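Local coordinates for protein C alpha-dehydrogenase (Sphingobium sp. SYK-6, PDB 4YAG) that binds NADH as a short-chain dehydrogenase/reductase and acts as a Calpha-dehydrogenase in the bacterial breakdown of lignin beta-aryl ethers, at residues G137-T142 and D179-T184; N141-A146 and T160-V165. All coordinates share one frame; numbering follows the deposited sequence.

Contact 1 of 2, residues G137-T142 and D179-T184; sequences GHIVNT and DNIGVT. With NAI (1,4-dihydronicotinamide adenine dinucleotide), chain C.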
loop_
_atom_site.group_PDB
_atom_site.type_symbol
_atom_site.label_atom_id
_atom_site.label_comp_id
_atom_site.label_asym_id
_atom_site.label_seq_id
_atom_site.Cartn_x
_atom_site.Cartn_y
_atom_site.Cartn_z
ATOM N N GLY A 137 -6.360 -17.347 -17.837
ATOM C CA GLY A 137 -6.551 -17.607 -16.431
ATOM C C GLY A 137 -7.217 -16.418 -15.792
ATOM O O GLY A 137 -7.730 -15.529 -16.475
ATOM N N HIS A 138 -7.236 -16.415 -14.470
ATOM C CA HIS A 138 -7.838 -15.321 -13.739
ATOM C C HIS A 138 -7.176 -15.194 -12.387
ATOM O O HIS A 138 -6.782 -16.190 -11.791
ATOM C CB HIS A 138 -9.346 -15.537 -13.557
ATOM C CG HIS A 138 -10.102 -14.266 -13.376
ATOM N ND1 HIS A 138 -10.515 -13.501 -14.439
ATOM C CD2 HIS A 138 -10.445 -13.581 -12.258
ATOM C CE1 HIS A 138 -11.121 -12.417 -13.986
ATOM N NE2 HIS A 138 -11.088 -12.440 -12.672
ATOM N N ILE A 139 -7.080 -13.964 -11.899
ATOM C CA ILE A 139 -6.572 -13.655 -10.572
ATOM C C ILE A 139 -7.633 -12.888 -9.793
ATOM O O ILE A 139 -8.202 -11.921 -10.302
ATOM C CB ILE A 139 -5.321 -12.739 -10.634
ATOM C CG1 ILE A 139 -4.269 -13.347 -11.540
ATOM C CG2 ILE A 139 -4.754 -12.456 -9.238
ATOM C CD1 ILE A 139 -3.126 -12.430 -11.802
ATOM N N VAL A 140 -7.916 -13.342 -8.575
ATOM C CA VAL A 140 -8.780 -12.620 -7.666
ATOM C C VAL A 140 -7.945 -12.247 -6.459
ATOM O O VAL A 140 -7.338 -13.114 -5.835
ATOM C CB VAL A 140 -9.973 -13.470 -7.175
ATOM C CG1 VAL A 140 -10.843 -12.687 -6.199
ATOM C CG2 VAL A 140 -10.822 -13.960 -8.340
ATOM N N ASN A 141 -7.910 -10.963 -6.119
ATOM C CA ASN A 141 -7.284 -10.515 -4.877
ATOM C C ASN A 141 -8.347 -10.061 -3.904
ATOM O O ASN A 141 -9.201 -9.268 -4.268
ATOM C CB ASN A 141 -6.349 -9.317 -5.168
ATOM C CG ASN A 141 -5.181 -9.702 -6.046
ATOM O OD1 ASN A 141 -4.660 -10.810 -5.950
ATOM N ND2 ASN A 141 -4.790 -8.806 -6.944
ATOM N N THR A 142 -8.285 -10.525 -2.662
ATOM C CA THR A 142 -9.259 -10.068 -1.681
ATOM C C THR A 142 -8.729 -8.851 -0.958
ATOM O O THR A 142 -7.773 -8.948 -0.191
ATOM C CB THR A 142 -9.593 -11.135 -0.647
ATOM O OG1 THR A 142 -9.990 -12.343 -1.322
ATOM C CG2 THR A 142 -10.713 -10.644 0.243
ATOM N N ASP A 179 -1.919 -11.869 -21.838
ATOM C CA ASP A 179 -1.907 -13.325 -21.881
ATOM C C ASP A 179 -3.266 -13.906 -21.490
ATOM O O ASP A 179 -3.357 -15.044 -21.026
ATOM C CB ASP A 179 -0.798 -13.853 -20.966
ATOM C CG ASP A 179 0.583 -13.518 -21.491
ATOM O OD1 ASP A 179 0.993 -14.164 -22.489
ATOM O OD2 ASP A 179 1.241 -12.608 -20.925
ATOM N N ASN A 180 -4.320 -13.120 -21.724
ATOM C CA ASN A 180 -5.697 -13.536 -21.499
ATOM C C ASN A 180 -5.918 -13.998 -20.061
ATOM O O ASN A 180 -6.663 -14.944 -19.794
ATOM C CB ASN A 180 -6.080 -14.629 -22.494
ATOM C CG ASN A 180 -7.572 -14.881 -22.537
ATOM O OD1 ASN A 180 -8.382 -14.001 -22.216
ATOM N ND2 ASN A 180 -7.951 -16.092 -22.941
ATOM N N ILE A 181 -5.267 -13.300 -19.137
ATOM C CA ILE A 181 -5.505 -13.485 -17.718
ATOM C C ILE A 181 -6.294 -12.282 -17.227
ATOM O O ILE A 181 -5.816 -11.138 -17.265
ATOM C CB ILE A 181 -4.185 -13.605 -16.948
ATOM C CG1 ILE A 181 -3.390 -14.835 -17.418
ATOM C CG2 ILE A 181 -4.442 -13.676 -15.432
ATOM C CD1 ILE A 181 -1.941 -14.826 -16.956
ATOM N N GLY A 182 -7.509 -12.525 -16.757
ATOM C CA GLY A 182 -8.311 -11.472 -16.157
ATOM C C GLY A 182 -8.020 -11.262 -14.695
ATOM O O GLY A 182 -7.423 -12.131 -14.050
ATOM N N VAL A 183 -8.405 -10.108 -14.165
ATOM C CA VAL A 183 -8.215 -9.823 -12.746
ATOM C C VAL A 183 -9.454 -9.223 -12.104
ATOM O O VAL A 183 -10.247 -8.548 -12.753
ATOM C CB VAL A 183 -7.000 -8.895 -12.473
ATOM C CG1 VAL A 183 -5.737 -9.454 -13.129
ATOM C CG2 VAL A 183 -7.248 -7.476 -12.966
ATOM N N THR A 184 -9.607 -9.508 -10.812
ATOM C CA THR A 184 -10.720 -9.021 -10.007
ATOM C C THR A 184 -10.193 -8.653 -8.636
ATOM O O THR A 184 -9.409 -9.392 -8.057
ATOM C CB THR A 184 -11.777 -10.118 -9.801
ATOM O OG1 THR A 184 -12.310 -10.526 -11.067
ATOM C CG2 THR A 184 -12.908 -9.646 -8.902
HETATM P PA NAI C . -10.455 -16.371 7.867
HETATM O O1A NAI C . -9.458 -16.208 8.980
HETATM O O2A NAI C . -11.695 -17.189 8.171
HETATM O O5B NAI C . -9.756 -16.976 6.595
HETATM C C5B NAI C . -8.450 -16.595 6.276
HETATM C C4B NAI C . -7.605 -17.803 6.193
HETATM O O4B NAI C . -6.310 -17.302 5.725
HETATM C C3B NAI C . -7.392 -18.543 7.438
HETATM O O3B NAI C . -7.677 -19.950 7.295
HETATM C C2B NAI C . -6.011 -18.281 7.792
HETATM O O2B NAI C . -5.388 -19.341 8.533
HETATM C C1B NAI C . -5.344 -17.994 6.523
HETATM N N9A NAI C . -4.141 -17.215 6.658
HETATM C C8A NAI C . -3.912 -16.129 7.477
HETATM N N7A NAI C . -2.643 -15.715 7.352
HETATM C C5A NAI C . -2.009 -16.512 6.435
HETATM C C6A NAI C . -0.726 -16.590 5.891
HETATM N N6A NAI C . 0.278 -15.725 6.348
HETATM N N1A NAI C . -0.435 -17.541 4.966
HETATM C C2A NAI C . -1.386 -18.418 4.569
HETATM N N3A NAI C . -2.633 -18.391 5.062
HETATM C C4A NAI C . -2.966 -17.465 5.990
HETATM O O3 NAI C . -10.877 -14.882 7.523
HETATM P PN NAI C . -11.577 -14.252 6.215
HETATM O O1N NAI C . -12.231 -15.305 5.330
HETATM O O2N NAI C . -12.536 -13.222 6.758
HETATM O O5D NAI C . -10.349 -13.557 5.444
HETATM C C5D NAI C . -10.181 -13.666 4.027
HETATM C C4D NAI C . -9.868 -12.331 3.456
HETATM O O4D NAI C . -11.094 -11.512 3.502
HETATM C C3D NAI C . -8.839 -11.580 4.181
HETATM O O3D NAI C . -7.911 -11.017 3.231
HETATM C C2D NAI C . -9.552 -10.522 4.893
HETATM O O2D NAI C . -8.709 -9.384 5.109
HETATM C C1D NAI C . -10.659 -10.196 4.015
HETATM N N1N NAI C . -11.815 -9.556 4.524
HETATM C C2N NAI C . -12.699 -10.155 5.389
HETATM C C3N NAI C . -13.822 -9.462 5.811
HETATM C C7N NAI C . -14.799 -10.089 6.746
HETATM O O7N NAI C . -15.738 -9.440 7.255
HETATM N N7N NAI C . -14.674 -11.526 6.979
HETATM C C4N NAI C . -14.087 -8.174 5.376
HETATM C C5N NAI C . -13.217 -7.607 4.463
HETATM C C6N NAI C . -12.108 -8.293 4.038
#
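Gly137 opens the pairing at both ends of its backbone: its N-H reaches the carbonyl of Asn180, the positive-phi residue that closes helix 156-177 in a Schellman motif, and its O accepts the N-H of Gly182. Its own backbone angles would drive a beta carbon against the preceding carbonyl. His138 comes next, with CG anti to the backbone N (chi1 -155°), a turn that lays the imidazole over the neighbouring strand. The Gly182 carbonyl oxygen sits 3.4 Å above the ring plane, over its centre, and a beta carbon on Gly182 would clash with ND1. His138 NE2 gives its proton to Thr184 OG1 at 2.8 Å, almost perfectly straight (174°) and in the ring plane; OG1 is also bonded to the carbonyl of Lys246. A leucine in place of His138 would probably leave Thr184 OG1 without its in-plane N-H mate and the Gly182 peptide without its flat cover. On the other face, Ile139 rests CG1 on Ile181 CG2 at 3.9 Å and lies side by side with Val183, against helices 105-133 and 156-177. Ile139 N bonds to Gly182 O at 2.8 Å, and its O takes the N-H of Thr184. Val140 shares the His138 face, covered by helix 231-244, and Asn141 N closes the ladder on Thr184 O at 2.9 Å. Thr142 extends past the pairing to place CG2 3.4 Å from O4D of the NADH. Two adjacent parallel strands joined through helix 156-177 form a beta-alpha-beta unit of the SDR Rossmann fold.

Contact 2 of 2, residues N141-A146 and T160-V165; sequences NTASLA and TAKAAV. With NAI (1,4-dihydronicotinamide adenine dinucleotide), chain C.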
loop_
_atom_site.group_PDB
_atom_site.type_symbol
_atom_site.label_atom_id
_atom_site.label_comp_id
_atom_site.label_asym_id
_atom_site.label_seq_id
_atom_site.Cartn_x
_atom_site.Cartn_y
_atom_site.Cartn_z
ATOM N N ASN A 141 -7.910 -10.963 -6.119
ATOM C CA ASN A 141 -7.284 -10.515 -4.877
ATOM C C ASN A 141 -8.347 -10.061 -3.904
ATOM O O ASN A 141 -9.201 -9.268 -4.268
ATOM C CB ASN A 141 -6.349 -9.317 -5.168
ATOM C CG ASN A 141 -5.181 -9.702 -6.046
ATOM O OD1 ASN A 141 -4.660 -10.810 -5.950
ATOM N ND2 ASN A 141 -4.790 -8.806 -6.944
ATOM N N THR A 142 -8.285 -10.525 -2.662
ATOM C CA THR A 142 -9.259 -10.068 -1.681
ATOM C C THR A 142 -8.729 -8.851 -0.958
ATOM O O THR A 142 -7.773 -8.948 -0.191
ATOM C CB THR A 142 -9.593 -11.135 -0.647
ATOM O OG1 THR A 142 -9.990 -12.343 -1.322
ATOM C CG2 THR A 142 -10.713 -10.644 0.243
ATOM N N ALA A 143 -9.342 -7.708 -1.219
ATOM C CA ALA A 143 -9.000 -6.498 -0.483
ATOM C C ALA A 143 -10.048 -6.339 0.627
ATOM O O ALA A 143 -10.229 -7.260 1.440
ATOM C CB ALA A 143 -8.945 -5.309 -1.422
ATOM N N SER A 144 -10.744 -5.202 0.668
ATOM C CA SER A 144 -11.777 -4.929 1.659
ATOM C C SER A 144 -12.415 -3.596 1.309
ATOM O O SER A 144 -11.760 -2.747 0.704
ATOM C CB SER A 144 -11.177 -4.799 3.053
ATOM O OG SER A 144 -12.200 -4.414 3.965
ATOM N N LEU A 145 -13.667 -3.382 1.715
ATOM C CA LEU A 145 -14.235 -2.049 1.600
ATOM C C LEU A 145 -13.497 -1.088 2.537
ATOM O O LEU A 145 -13.534 0.125 2.342
ATOM C CB LEU A 145 -15.725 -2.059 1.883
ATOM C CG LEU A 145 -16.557 -2.637 0.744
ATOM C CD1 LEU A 145 -18.019 -2.871 1.162
ATOM C CD2 LEU A 145 -16.515 -1.737 -0.463
ATOM N N ALA A 146 -12.771 -1.626 3.509
ATOM C CA ALA A 146 -11.936 -0.793 4.384
ATOM C C ALA A 146 -10.754 -0.157 3.643
ATOM O O ALA A 146 -10.071 0.722 4.166
ATOM C CB ALA A 146 -11.436 -1.589 5.562
ATOM N N THR A 160 -4.483 0.604 5.049
ATOM C CA THR A 160 -3.371 0.981 4.192
ATOM C C THR A 160 -3.032 -0.145 3.218
ATOM O O THR A 160 -2.874 0.057 2.027
ATOM C CB THR A 160 -2.141 1.376 5.052
ATOM O OG1 THR A 160 -2.444 2.548 5.828
ATOM C CG2 THR A 160 -0.914 1.663 4.210
ATOM N N ALA A 161 -2.932 -1.368 3.747
ATOM C CA ALA A 161 -2.638 -2.525 2.902
ATOM C C ALA A 161 -3.760 -2.812 1.930
ATOM O O ALA A 161 -3.516 -3.114 0.764
ATOM C CB ALA A 161 -2.401 -3.763 3.776
ATOM N N LYS A 162 -4.990 -2.735 2.404
ATOM C CA LYS A 162 -6.121 -3.075 1.559
ATOM C C LYS A 162 -6.332 -2.076 0.421
ATOM O O LYS A 162 -6.733 -2.458 -0.669
ATOM C CB LYS A 162 -7.393 -3.255 2.384
ATOM C CG LYS A 162 -7.343 -4.462 3.355
ATOM C CD LYS A 162 -7.240 -5.750 2.590
ATOM C CE LYS A 162 -7.502 -6.980 3.463
ATOM N NZ LYS A 162 -7.379 -8.224 2.684
ATOM N N ALA A 163 -6.089 -0.788 0.673
ATOM C CA ALA A 163 -6.129 0.201 -0.404
ATOM C C ALA A 163 -5.109 -0.128 -1.483
ATOM O O ALA A 163 -5.374 -0.028 -2.685
ATOM C CB ALA A 163 -5.864 1.586 0.145
ATOM N N ALA A 164 -3.921 -0.526 -1.045
ATOM C CA ALA A 164 -2.862 -0.893 -1.968
ATOM C C ALA A 164 -3.261 -2.089 -2.838
ATOM O O ALA A 164 -2.924 -2.134 -4.009
ATOM C CB ALA A 164 -1.575 -1.192 -1.233
ATOM N N VAL A 165 -3.950 -3.065 -2.256
ATOM C CA VAL A 165 -4.373 -4.221 -3.033
ATOM C C VAL A 165 -5.359 -3.844 -4.133
ATOM O O VAL A 165 -5.341 -4.406 -5.236
ATOM C CB VAL A 165 -4.980 -5.297 -2.097
ATOM C CG1 VAL A 165 -5.602 -6.447 -2.912
ATOM C CG2 VAL A 165 -3.909 -5.830 -1.181
HETATM P PA NAI C . -10.455 -16.371 7.867
HETATM O O1A NAI C . -9.458 -16.208 8.980
HETATM O O2A NAI C . -11.695 -17.189 8.171
HETATM O O5B NAI C . -9.756 -16.976 6.595
HETATM C C5B NAI C . -8.450 -16.595 6.276
HETATM C C4B NAI C . -7.605 -17.803 6.193
HETATM O O4B NAI C . -6.310 -17.302 5.725
HETATM C C3B NAI C . -7.392 -18.543 7.438
HETATM O O3B NAI C . -7.677 -19.950 7.295
HETATM C C2B NAI C . -6.011 -18.281 7.792
HETATM O O2B NAI C . -5.388 -19.341 8.533
HETATM C C1B NAI C . -5.344 -17.994 6.523
HETATM N N9A NAI C . -4.141 -17.215 6.658
HETATM C C8A NAI C . -3.912 -16.129 7.477
HETATM N N7A NAI C . -2.643 -15.715 7.352
HETATM C C5A NAI C . -2.009 -16.512 6.435
HETATM C C6A NAI C . -0.726 -16.590 5.891
HETATM N N6A NAI C . 0.278 -15.725 6.348
HETATM N N1A NAI C . -0.435 -17.541 4.966
HETATM C C2A NAI C . -1.386 -18.418 4.569
HETATM N N3A NAI C . -2.633 -18.391 5.062
HETATM C C4A NAI C . -2.966 -17.465 5.990
HETATM O O3 NAI C . -10.877 -14.882 7.523
HETATM P PN NAI C . -11.577 -14.252 6.215
HETATM O O1N NAI C . -12.231 -15.305 5.330
HETATM O O2N NAI C . -12.536 -13.222 6.758
HETATM O O5D NAI C . -10.349 -13.557 5.444
HETATM C C5D NAI C . -10.181 -13.666 4.027
HETATM C C4D NAI C . -9.868 -12.331 3.456
HETATM O O4D NAI C . -11.094 -11.512 3.502
HETATM C C3D NAI C . -8.839 -11.580 4.181
HETATM O O3D NAI C . -7.911 -11.017 3.231
HETATM C C2D NAI C . -9.552 -10.522 4.893
HETATM O O2D NAI C . -8.709 -9.384 5.109
HETATM C C1D NAI C . -10.659 -10.196 4.015
HETATM N N1N NAI C . -11.815 -9.556 4.524
HETATM C C2N NAI C . -12.699 -10.155 5.389
HETATM C C3N NAI C . -13.822 -9.462 5.811
HETATM C C7N NAI C . -14.799 -10.089 6.746
HETATM O O7N NAI C . -15.738 -9.440 7.255
HETATM N N7N NAI C . -14.674 -11.526 6.979
HETATM C C4N NAI C . -14.087 -8.174 5.376
HETATM C C5N NAI C . -13.217 -7.607 4.463
HETATM C C6N NAI C . -12.108 -8.293 4.038
#
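Lys162 NZ draws the end of one strand and the cofactor together, bonding to Thr142 O at 3.0 Å while also holding both hydroxyls of the nicotinamide ribose, O3D at 2.9 Å and O2D at 3.0 Å. Tyr158 and Lys162, four residues apart on helix 156-177, fit the YxxxK motif of short-chain dehydrogenases, and Ser144 stands where that family usually carries its active-site serine. NZ lies above the plane of the Thr142 carbonyl, 37° out of it, and makes a further weak bond to Ala143 O. Its chain leaves the helix with a bend at chi2 (-64°) and then runs extended through the last two torsions, carrying CG past Ser144 CB and CD along the Ala143 peptide before NZ arrives at the ribose hydroxyls.

Behind this polar end, Val165 CG1 rests against both Asn141 CB, 3.7 Å away, and Ala143 CB. The same methyl thus presses on the last part of the strand and on the turn that follows it. Further out, Thr142 OG1 is bonded to Asn91 OD1, while Ala143 is backbone-bonded to Leu186 of strand 181-187 and Leu145 to Pro188 just beyond it. The opposite flank of the helix, at Thr160, Ala163 and Ala164, packs against the second subunit. Ser144 is set by an ST turn in which its OG accepts the N-H of Ala146 at 2.9 Å; with OG anti to the backbone N (chi1 175°), that oxygen also comes within 3.4 Å of C5N on the dihydronicotinamide ring.

Both contacts are buried and draw on strand 137-142, sharing Asn141 and Thr142, but they lie at different places along it, their centres 16 Å apart. Contact 1 is strand on strand inside the parallel sheet, held mainly by a regular backbone ladder, with one histidine-threonine bond added on one face. Contact 2 begins where that ladder runs out: strand end and loop meet the helix of the same beta-alpha-beta unit, and side chains do the work, a lysine reaching carbonyls and ribose and a valine filling behind it. Contact 1 touches the NADH just through Thr142, whereas contact 2 lines its nicotinamide half and backs onto the second subunit.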